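Extracellular ligand-binding receptor (Desulfohalobium retbaense DSM 5692, PDB 5ERE) probably acts as an extracellular solute receptor of the leucine-binding protein family, holding 2-oxo-4-methylpentanoic acid in one pocket and binding cytosine and calcium at separate sites. Local coordinates at residues A[270-275]-A[281-286]; A[34-39]-A[264-269]; A[52-57]-A[83-88]. All coordinates share one frame; numbering follows the deposited sequence.

Contact 1. Residues A[270-275]-A[281-286]; sequences LEQGRQ and FEWYAG. With CA (calcium ion), chain E.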
loop_
_atom_site.group_PDB
_atom_site.type_symbol
_atom_site.label_atom_id
_atom_site.label_comp_id
_atom_site.label_asym_id
_atom_site.label_seq_id
_atom_site.Cartn_x
_atom_site.Cartn_y
_atom_site.Cartn_z
ATOM N N LEU A 270 -13.005 -25.265 -14.102
ATOM C CA LEU A 270 -13.172 -26.172 -15.230
ATOM C C LEU A 270 -14.226 -27.260 -14.907
ATOM O O LEU A 270 -14.943 -27.698 -15.807
ATOM C CB LEU A 270 -11.817 -26.760 -15.643
ATOM C CG LEU A 270 -10.821 -25.716 -16.215
ATOM C CD1 LEU A 270 -9.420 -26.286 -16.473
ATOM C CD2 LEU A 270 -11.364 -25.168 -17.501
ATOM N N GLU A 271 -14.380 -27.618 -13.627
ATOM C CA GLU A 271 -15.485 -28.484 -13.171
ATOM C C GLU A 271 -16.882 -27.905 -13.424
ATOM O O GLU A 271 -17.784 -28.600 -13.891
ATOM C CB GLU A 271 -15.369 -28.753 -11.677
ATOM C CG GLU A 271 -14.428 -29.871 -11.307
ATOM C CD GLU A 271 -14.502 -30.194 -9.819
ATOM O OE1 GLU A 271 -14.662 -29.246 -9.010
ATOM O OE2 GLU A 271 -14.420 -31.395 -9.465
ATOM N N GLN A 272 -17.049 -26.632 -13.064
ATOM C CA GLN A 272 -18.299 -25.898 -13.241
ATOM C C GLN A 272 -18.632 -25.535 -14.701
ATOM O O GLN A 272 -19.485 -24.675 -14.946
ATOM C CB GLN A 272 -18.256 -24.614 -12.405
ATOM C CG GLN A 272 -18.468 -24.825 -10.918
ATOM C CD GLN A 272 -19.898 -25.236 -10.602
ATOM O OE1 GLN A 272 -20.812 -24.408 -10.610
ATOM N NE2 GLN A 272 -20.096 -26.521 -10.342
ATOM N N GLY A 273 -17.957 -26.169 -15.662
ATOM C CA GLY A 273 -18.305 -26.020 -17.070
ATOM C C GLY A 273 -17.777 -24.767 -17.749
ATOM O O GLY A 273 -17.958 -24.577 -18.952
ATOM N N ARG A 274 -17.120 -23.897 -16.990
ATOM C CA ARG A 274 -16.520 -22.714 -17.578
ATOM C C ARG A 274 -15.410 -23.202 -18.519
ATOM O O ARG A 274 -14.597 -24.032 -18.123
ATOM C CB ARG A 274 -15.984 -21.777 -16.491
ATOM C CG ARG A 274 -16.999 -20.838 -15.791
ATOM C CD ARG A 274 -18.400 -21.363 -15.604
ATOM N NE ARG A 274 -19.299 -20.827 -16.637
ATOM C CZ ARG A 274 -20.277 -21.497 -17.245
ATOM N NH1 ARG A 274 -21.009 -20.882 -18.166
ATOM N NH2 ARG A 274 -20.539 -22.770 -16.951
ATOM N N GLN A 275 -15.387 -22.720 -19.765
ATOM C CA GLN A 275 -14.478 -23.277 -20.768
ATOM C C GLN A 275 -14.035 -22.232 -21.789
ATOM O O GLN A 275 -12.909 -22.293 -22.261
ATOM C CB GLN A 275 -15.120 -24.461 -21.491
ATOM C CG GLN A 275 -15.105 -25.777 -20.711
ATOM C CD GLN A 275 -16.290 -26.661 -21.056
ATOM O OE1 GLN A 275 -16.797 -26.627 -22.182
ATOM N NE2 GLN A 275 -16.748 -27.455 -20.082
ATOM N N PHE A 281 -12.334 -15.937 -17.621
ATOM C CA PHE A 281 -11.998 -14.609 -17.119
ATOM C C PHE A 281 -13.043 -14.144 -16.076
ATOM O O PHE A 281 -12.681 -13.709 -14.974
ATOM C CB PHE A 281 -11.876 -13.625 -18.295
ATOM C CG PHE A 281 -11.277 -12.284 -17.941
ATOM C CD1 PHE A 281 -12.047 -11.297 -17.357
ATOM C CD2 PHE A 281 -9.947 -11.999 -18.246
ATOM C CE1 PHE A 281 -11.507 -10.072 -17.048
ATOM C CE2 PHE A 281 -9.397 -10.771 -17.939
ATOM C CZ PHE A 281 -10.163 -9.805 -17.339
ATOM N N GLU A 282 -14.328 -14.291 -16.387
ATOM C CA GLU A 282 -15.375 -13.857 -15.465
ATOM C C GLU A 282 -15.376 -14.663 -14.147
ATOM O O GLU A 282 -15.785 -14.176 -13.076
ATOM C CB GLU A 282 -16.767 -13.954 -16.141
ATOM C CG GLU A 282 -17.904 -13.525 -15.209
ATOM C CD GLU A 282 -17.792 -12.072 -14.759
ATOM O OE1 GLU A 282 -17.766 -11.207 -15.667
ATOM O OE2 GLU A 282 -17.687 -11.792 -13.526
ATOM N N TRP A 283 -14.947 -15.906 -14.231
ATOM C CA TRP A 283 -14.776 -16.708 -13.033
ATOM C C TRP A 283 -13.941 -15.982 -11.994
ATOM O O TRP A 283 -14.200 -16.058 -10.782
ATOM C CB TRP A 283 -14.096 -18.021 -13.393
ATOM C CG TRP A 283 -13.933 -18.896 -12.242
ATOM C CD1 TRP A 283 -12.857 -18.967 -11.406
ATOM C CD2 TRP A 283 -14.901 -19.829 -11.752
ATOM N NE1 TRP A 283 -13.088 -19.901 -10.426
ATOM C CE2 TRP A 283 -14.336 -20.441 -10.609
ATOM C CE3 TRP A 283 -16.182 -20.207 -12.165
ATOM C CZ2 TRP A 283 -14.999 -21.410 -9.898
ATOM C CZ3 TRP A 283 -16.846 -21.182 -11.449
ATOM C CH2 TRP A 283 -16.252 -21.764 -10.322
ATOM N N TYR A 284 -12.897 -15.318 -12.476
ATOM C CA TYR A 284 -11.978 -14.626 -11.576
ATOM C C TYR A 284 -12.362 -13.164 -11.356
ATOM O O TYR A 284 -12.351 -12.694 -10.221
ATOM C CB TYR A 284 -10.551 -14.749 -12.130
ATOM C CG TYR A 284 -9.965 -16.132 -11.951
ATOM C CD1 TYR A 284 -9.379 -16.514 -10.752
ATOM C CD2 TYR A 284 -9.946 -17.030 -13.005
ATOM C CE1 TYR A 284 -8.855 -17.789 -10.586
ATOM C CE2 TYR A 284 -9.420 -18.276 -12.869
ATOM C CZ TYR A 284 -8.868 -18.661 -11.659
ATOM O OH TYR A 284 -8.325 -19.905 -11.578
ATOM N N ALA A 285 -12.732 -12.461 -12.435
ATOM C CA ALA A 285 -12.899 -11.016 -12.397
ATOM C C ALA A 285 -13.988 -10.626 -11.398
ATOM O O ALA A 285 -15.118 -11.101 -11.498
ATOM C CB ALA A 285 -13.243 -10.469 -13.832
ATOM N N GLY A 286 -13.649 -9.745 -10.460
ATOM C CA GLY A 286 -14.563 -9.291 -9.423
ATOM C C GLY A 286 -14.696 -10.211 -8.225
ATOM O O GLY A 286 -15.427 -9.911 -7.277
HETATM CA CA CA E . -16.800 -12.813 -11.601
#
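Gln272 and Arg274 come across to one indole, that of Trp283, where two consecutive helices of the periplasmic binding protein part, 254-271 and 277-284, are joined by a short turn. Both chains reach the benzo half of the indole with aliphatic carbons, each crossing the Trp283 side chain at about a right angle. Gln272 CB lies 3.8 Å from Trp283 CZ3, the first torsion sets Gln272 CG 3.8 Å from Trp283 CH2, and the bend at chi2 then directs the amide. Beyond this the Gln272 amide is inclined by 51° to the indole plane. Arg274 CG approaches further back along the same ring, 3.8 Å from Trp283 CE3; here the guanidinium is turned only 29° from the indole plane, yet it is the methylene that touches, so this is no cation-pi stack. The guanidinium is occupied within its own turn, since Arg274 NH2 donates to Gln272 O at 3.0 Å, with the oxygen lying in the guanidinium plane and the donor in the carbonyl plane. Trp283 holds its CG anti to the backbone N (chi1 -178°), a setting that swings the indole toward the turn and also against Arg268 and Ala269 of helix 254-271. Its pyrrole side is used as well: Trp283 CD1 sits 3.7 Å above the plane of the Tyr284 ring, over its centre, while Tyr284 OH is hydrogen-bonded to Thr265 OG1. No hydrogen bond links the two segments, and the contact lies at the surface. The carboxyl end of helix 277-284 and the residues after it hold a calcium ion, to which Asn287 also contributes. Glu282 grips it twice, through Glu282 O at 2.2 Å and Glu282 OE2 at 2.4 Å, and Ala285 O adds a backbone ligand at 2.4 Å.

Contact 2. Residues A[34-39]-A[264-269]; sequences SAFEIV and TTLSRA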
loop_
_atom_site.group_PDB
_atom_site.type_symbol
_atom_site.label_atom_id
_atom_site.label_comp_id
_atom_site.label_asym_id
_atom_site.label_seq_id
_atom_site.Cartn_x
_atom_site.Cartn_y
_atom_site.Cartn_z
ATOM N N SER A 34 -7.756 -33.958 -10.181
ATOM C CA SER A 34 -7.309 -33.729 -11.553
ATOM C C SER A 34 -8.452 -33.322 -12.491
ATOM O O SER A 34 -8.755 -34.048 -13.444
ATOM C CB SER A 34 -6.622 -34.988 -12.095
ATOM O OG SER A 34 -5.765 -35.558 -11.118
ATOM N N ALA A 35 -9.083 -32.173 -12.226
ATOM C CA ALA A 35 -10.102 -31.641 -13.145
ATOM C C ALA A 35 -9.517 -31.305 -14.533
ATOM O O ALA A 35 -10.256 -31.118 -15.493
ATOM C CB ALA A 35 -10.777 -30.397 -12.551
ATOM N N PHE A 36 -8.196 -31.228 -14.645
ATOM C CA PHE A 36 -7.564 -31.003 -15.941
ATOM C C PHE A 36 -6.180 -31.653 -15.979
ATOM O O PHE A 36 -5.628 -31.998 -14.935
ATOM C CB PHE A 36 -7.481 -29.503 -16.241
ATOM C CG PHE A 36 -6.714 -28.700 -15.214
ATOM C CD1 PHE A 36 -7.345 -28.139 -14.113
ATOM C CD2 PHE A 36 -5.377 -28.509 -15.353
ATOM C CE1 PHE A 36 -6.629 -27.398 -13.165
ATOM C CE2 PHE A 36 -4.647 -27.750 -14.406
ATOM C CZ PHE A 36 -5.280 -27.190 -13.323
ATOM N N GLU A 37 -5.658 -31.864 -17.185
ATOM C CA GLU A 37 -4.306 -32.376 -17.376
ATOM C C GLU A 37 -3.335 -31.197 -17.580
ATOM O O GLU A 37 -3.694 -30.200 -18.215
ATOM C CB GLU A 37 -4.242 -33.319 -18.579
ATOM C CG GLU A 37 -5.293 -34.413 -18.582
ATOM C CD GLU A 37 -4.736 -35.749 -18.160
ATOM O OE1 GLU A 37 -4.590 -36.628 -19.039
ATOM O OE2 GLU A 37 -4.446 -35.918 -16.952
ATOM N N ILE A 38 -2.126 -31.334 -17.044
ATOM C CA ILE A 38 -1.069 -30.330 -17.184
ATOM C C ILE A 38 -0.035 -30.791 -18.179
ATOM O O ILE A 38 0.347 -31.954 -18.160
ATOM C CB ILE A 38 -0.351 -30.058 -15.850
ATOM C CG1 ILE A 38 -1.250 -29.268 -14.904
ATOM C CG2 ILE A 38 0.923 -29.264 -16.059
ATOM C CD1 ILE A 38 -1.533 -27.883 -15.348
ATOM N N VAL A 39 0.424 -29.894 -19.048
ATOM C CA VAL A 39 1.685 -30.123 -19.745
ATOM C C VAL A 39 2.605 -28.894 -19.517
ATOM O O VAL A 39 2.170 -27.747 -19.528
ATOM C CB VAL A 39 1.477 -30.425 -21.249
ATOM C CG1 VAL A 39 0.554 -31.649 -21.417
ATOM C CG2 VAL A 39 0.891 -29.255 -21.991
ATOM N N THR A 264 -5.973 -24.642 -7.665
ATOM C CA THR A 264 -7.191 -24.888 -6.880
ATOM C C THR A 264 -8.401 -24.230 -7.538
ATOM O O THR A 264 -9.454 -24.842 -7.728
ATOM C CB THR A 264 -7.005 -24.347 -5.433
ATOM O OG1 THR A 264 -6.071 -25.197 -4.756
ATOM C CG2 THR A 264 -8.308 -24.293 -4.671
ATOM N N THR A 265 -8.233 -22.965 -7.900
ATOM C CA THR A 265 -9.357 -22.192 -8.375
ATOM C C THR A 265 -9.666 -22.526 -9.835
ATOM O O THR A 265 -10.830 -22.580 -10.201
ATOM C CB THR A 265 -9.104 -20.697 -8.179
ATOM O OG1 THR A 265 -7.927 -20.297 -8.899
ATOM C CG2 THR A 265 -8.945 -20.427 -6.680
ATOM N N LEU A 266 -8.645 -22.770 -10.654
ATOM C CA LEU A 266 -8.865 -23.138 -12.039
ATOM C C LEU A 266 -9.527 -24.508 -12.161
ATOM O O LEU A 266 -10.335 -24.724 -13.052
ATOM C CB LEU A 266 -7.552 -23.134 -12.823
ATOM C CG LEU A 266 -7.643 -23.267 -14.346
ATOM C CD1 LEU A 266 -8.446 -22.129 -14.944
ATOM C CD2 LEU A 266 -6.228 -23.257 -14.959
ATOM N N SER A 267 -9.133 -25.436 -11.300
ATOM C CA SER A 267 -9.774 -26.737 -11.204
ATOM C C SER A 267 -11.266 -26.581 -10.977
ATOM O O SER A 267 -12.068 -27.255 -11.625
ATOM C CB SER A 267 -9.207 -27.568 -10.058
ATOM O OG SER A 267 -8.017 -28.201 -10.431
ATOM N N ARG A 268 -11.627 -25.703 -10.040
ATOM C CA ARG A 268 -13.030 -25.514 -9.678
ATOM C C ARG A 268 -13.729 -24.892 -10.887
ATOM O O ARG A 268 -14.818 -25.327 -11.236
ATOM C CB ARG A 268 -13.193 -24.636 -8.414
ATOM C CG ARG A 268 -12.858 -25.310 -7.051
ATOM C CD ARG A 268 -12.248 -24.337 -5.970
ATOM N NE ARG A 268 -13.022 -23.101 -5.818
ATOM C CZ ARG A 268 -12.599 -21.981 -5.227
ATOM N NH1 ARG A 268 -11.391 -21.899 -4.685
ATOM N NH2 ARG A 268 -13.428 -20.935 -5.171
ATOM N N ALA A 269 -13.088 -23.917 -11.557
ATOM C CA ALA A 269 -13.684 -23.317 -12.767
ATOM C C ALA A 269 -13.935 -24.347 -13.870
ATOM O O ALA A 269 -14.964 -24.311 -14.515
ATOM C CB ALA A 269 -12.791 -22.164 -13.325
#
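Ala35 and Phe36, just ahead of strand 37-42, meet Ser267 of helix 254-271, and most of the contact is van der Waals packing against helix backbone and short side chains. The methyl of Ala35 points at the helix, with Ala35 CB 3.5 Å from Ser267 O and 4.1 Å from Ser267 CB. Apolar contact is contributed by Phe36, whose CZ lies 4.4 Å from Leu266 CD2. Its CG stands between the backbone N and the carbonyl carbon (chi1 58°), which turns the ring inward to the helix; Val4, Leu29 and Leu270 pack around the same side chain.

A polar atom also abuts this aromatic ring. Ser267 OG comes within 3.2 Å of Phe36 CE1 from an oblique direction, while Ser267 CA lies in the ring plane at its edge. The hydroxyl has its hydrogen bond within its own helix, to Cys263 O one turn earlier, so the close oxygen already has a polar partner. Across the two segments there is no hydrogen bond.

Some 225 residues of chain separate the partners. Here a late helix packs against the entry to an outer strand of the five-stranded parallel sheet, ordered 2-1-3-4-5, an arrangement typical of the first alpha/beta lobe in type I periplasmic binding proteins.

Contact 3. Residues A[52-57]-A[83-88]; sequences QAFQDL and AEKDIF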
loop_
_atom_site.group_PDB
_atom_site.type_symbol
_atom_site.label_atom_id
_atom_site.label_comp_id
_atom_site.label_asym_id
_atom_site.label_seq_id
_atom_site.Cartn_x
_atom_site.Cartn_y
_atom_site.Cartn_z
ATOM N N GLN A 52 8.059 -18.752 -28.398
ATOM C CA GLN A 52 8.233 -20.052 -29.039
ATOM C C GLN A 52 7.549 -21.188 -28.272
ATOM O O GLN A 52 6.853 -21.999 -28.880
ATOM C CB GLN A 52 9.723 -20.366 -29.201
ATOM C CG GLN A 52 10.010 -21.507 -30.150
ATOM C CD GLN A 52 9.701 -21.155 -31.582
ATOM O OE1 GLN A 52 10.377 -20.317 -32.179
ATOM N NE2 GLN A 52 8.671 -21.785 -32.145
ATOM N N ALA A 53 7.736 -21.260 -26.952
ATOM C CA ALA A 53 7.018 -22.273 -26.150
ATOM C C ALA A 53 5.503 -22.154 -26.323
ATOM O O ALA A 53 4.810 -23.151 -26.527
ATOM C CB ALA A 53 7.389 -22.165 -24.660
ATOM N N PHE A 54 4.983 -20.931 -26.254
ATOM C CA PHE A 54 3.558 -20.718 -26.469
ATOM C C PHE A 54 3.093 -21.207 -27.854
ATOM O O PHE A 54 2.148 -22.002 -27.948
ATOM C CB PHE A 54 3.203 -19.237 -26.301
ATOM C CG PHE A 54 1.774 -18.917 -26.652
ATOM C CD1 PHE A 54 0.743 -19.251 -25.787
ATOM C CD2 PHE A 54 1.461 -18.292 -27.855
ATOM C CE1 PHE A 54 -0.572 -18.960 -26.124
ATOM C CE2 PHE A 54 0.158 -17.999 -28.192
ATOM C CZ PHE A 54 -0.863 -18.329 -27.331
ATOM N N GLN A 55 3.747 -20.732 -28.916
ATOM C CA GLN A 55 3.357 -21.096 -30.281
ATOM C C GLN A 55 3.413 -22.620 -30.481
ATOM O O GLN A 55 2.516 -23.210 -31.096
ATOM C CB GLN A 55 4.254 -20.389 -31.309
ATOM C CG GLN A 55 4.123 -18.850 -31.357
ATOM C CD GLN A 55 2.775 -18.374 -31.897
ATOM O OE1 GLN A 55 1.932 -19.184 -32.293
ATOM N NE2 GLN A 55 2.570 -17.049 -31.921
ATOM N N ASP A 56 4.458 -23.246 -29.947
ATOM C CA ASP A 56 4.622 -24.694 -30.023
ATOM C C ASP A 56 3.501 -25.385 -29.268
ATOM O O ASP A 56 2.904 -26.365 -29.732
ATOM C CB ASP A 56 5.985 -25.118 -29.451
ATOM C CG ASP A 56 7.160 -24.738 -30.360
ATOM O OD1 ASP A 56 6.939 -24.510 -31.569
ATOM O OD2 ASP A 56 8.311 -24.679 -29.870
ATOM N N LEU A 57 3.213 -24.858 -28.091
ATOM C CA LEU A 57 2.130 -25.373 -27.285
ATOM C C LEU A 57 0.786 -25.313 -28.031
ATOM O O LEU A 57 0.007 -26.254 -27.973
ATOM C CB LEU A 57 2.080 -24.590 -25.978
ATOM C CG LEU A 57 0.954 -24.877 -25.006
ATOM C CD1 LEU A 57 1.032 -26.310 -24.500
ATOM C CD2 LEU A 57 1.065 -23.857 -23.874
ATOM N N ALA A 83 -4.659 -13.614 -26.609
ATOM C CA ALA A 83 -5.887 -12.879 -26.883
ATOM C C ALA A 83 -6.325 -13.100 -28.329
ATOM O O ALA A 83 -7.462 -13.472 -28.565
ATOM C CB ALA A 83 -5.702 -11.405 -26.604
ATOM N N GLU A 84 -5.404 -12.898 -29.272
ATOM C CA GLU A 84 -5.660 -13.071 -30.708
ATOM C C GLU A 84 -6.118 -14.488 -31.058
ATOM O O GLU A 84 -6.966 -14.666 -31.928
ATOM C CB GLU A 84 -4.392 -12.701 -31.509
ATOM C CG GLU A 84 -4.225 -13.339 -32.895
ATOM C CD GLU A 84 -5.250 -12.865 -33.915
ATOM O OE1 GLU A 84 -6.114 -12.032 -33.567
ATOM O OE2 GLU A 84 -5.185 -13.324 -35.075
ATOM N N LYS A 85 -5.560 -15.493 -30.390
ATOM C CA LYS A 85 -5.940 -16.878 -30.669
ATOM C C LYS A 85 -7.106 -17.333 -29.803
ATOM O O LYS A 85 -7.518 -18.491 -29.864
ATOM C CB LYS A 85 -4.744 -17.806 -30.464
ATOM C CG LYS A 85 -3.567 -17.474 -31.364
ATOM C CD LYS A 85 -2.489 -18.546 -31.319
ATOM C CE LYS A 85 -1.346 -18.216 -32.283
ATOM N NZ LYS A 85 -1.753 -18.366 -33.708
ATOM N N ASP A 86 -7.619 -16.406 -29.003
ATOM C CA ASP A 86 -8.709 -16.660 -28.063
ATOM C C ASP A 86 -8.459 -17.879 -27.165
ATOM O O ASP A 86 -9.263 -18.815 -27.100
ATOM C CB ASP A 86 -10.023 -16.812 -28.829
ATOM C CG ASP A 86 -11.219 -16.311 -28.033
ATOM O OD1 ASP A 86 -11.070 -15.321 -27.263
ATOM O OD2 ASP A 86 -12.307 -16.912 -28.178
ATOM N N ILE A 87 -7.320 -17.837 -26.479
ATOM C CA ILE A 87 -6.947 -18.818 -25.469
ATOM C C ILE A 87 -6.883 -18.154 -24.100
ATOM O O ILE A 87 -6.246 -17.109 -23.934
ATOM C CB ILE A 87 -5.574 -19.451 -25.748
ATOM C CG1 ILE A 87 -5.481 -19.969 -27.183
ATOM C CG2 ILE A 87 -5.298 -20.568 -24.744
ATOM C CD1 ILE A 87 -6.394 -21.145 -27.480
ATOM N N PHE A 88 -7.529 -18.762 -23.115
ATOM C CA PHE A 88 -7.526 -18.191 -21.801
ATOM C C PHE A 88 -6.073 -18.189 -21.234
ATOM O O PHE A 88 -5.279 -19.126 -21.442
ATOM C CB PHE A 88 -8.482 -18.942 -20.879
ATOM C CG PHE A 88 -8.491 -18.417 -19.482
ATOM C CD1 PHE A 88 -8.937 -17.134 -19.215
ATOM C CD2 PHE A 88 -8.019 -19.189 -18.439
ATOM C CE1 PHE A 88 -8.918 -16.635 -17.922
ATOM C CE2 PHE A 88 -7.993 -18.696 -17.139
ATOM C CZ PHE A 88 -8.453 -17.426 -16.886
#
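Lys85 reaches across to Phe54 and Gln55 between neighbouring helices 72-84 and 47-60, the connecting helices of successive beta-alpha-beta crossovers in the parallel sheet of the first lobe. The lysine stands at the carboxyl end of helix 72-84, which closes in a Schellman motif with Asp86 at positive phi and Asp86 N bonded to Ala83 O at 3.0 Å. From CB, which is directed at helix 47-60, the Lys85 chain runs out almost fully extended through CG. Lys85 CD is the first atom to touch, 4.1 Å from Phe54 CE2, meeting the ring obliquely as the two side chains slide past each other in opposite directions. Next, Lys85 CE lies 3.4 Å from Gln55 OE1 and 4.1 Å from Gln55 NE2, so the lysine methylene, rather than its ammonium, faces the amide. Gln55 starts away from the other segment and is brought round by its own bend at chi2, crossing the lysine at about a right angle. Phe54 is the buried member, resting also on Ile7, Val67, Ile78 and Leu81, and the lysine methylene adds to this apolar packing from the exposed end of helix 72-84. At the tip of the lysine, the positive charge nearby would probably suit the amide oxygen, but a bend at chi4 (-71°) leaves Lys85 NZ 4.0 Å from Gln55 OE1, too long for a hydrogen bond.

In the fold
All three contacts lie within the periplasmic binding protein range, on the same side of the chain's centre. Along the chain, contact 3 falls between the two segments of contact 2, and contact 1 follows both. Contacts 1 and 2 share helix 254-271, with centres about 11 Å apart, while contact 3 is centred about 19 Å from contact 1 and 18 Å from contact 2. Strand 37-42 leads directly into helix 47-60, and Val39 packs on Leu57. Phe88 ties the group together, touching Leu266 of contact 2 and Phe281 and Tyr284 of contact 1, so the calcium-bearing helix 277-284 is packed onto the first lobe's alpha/beta framework.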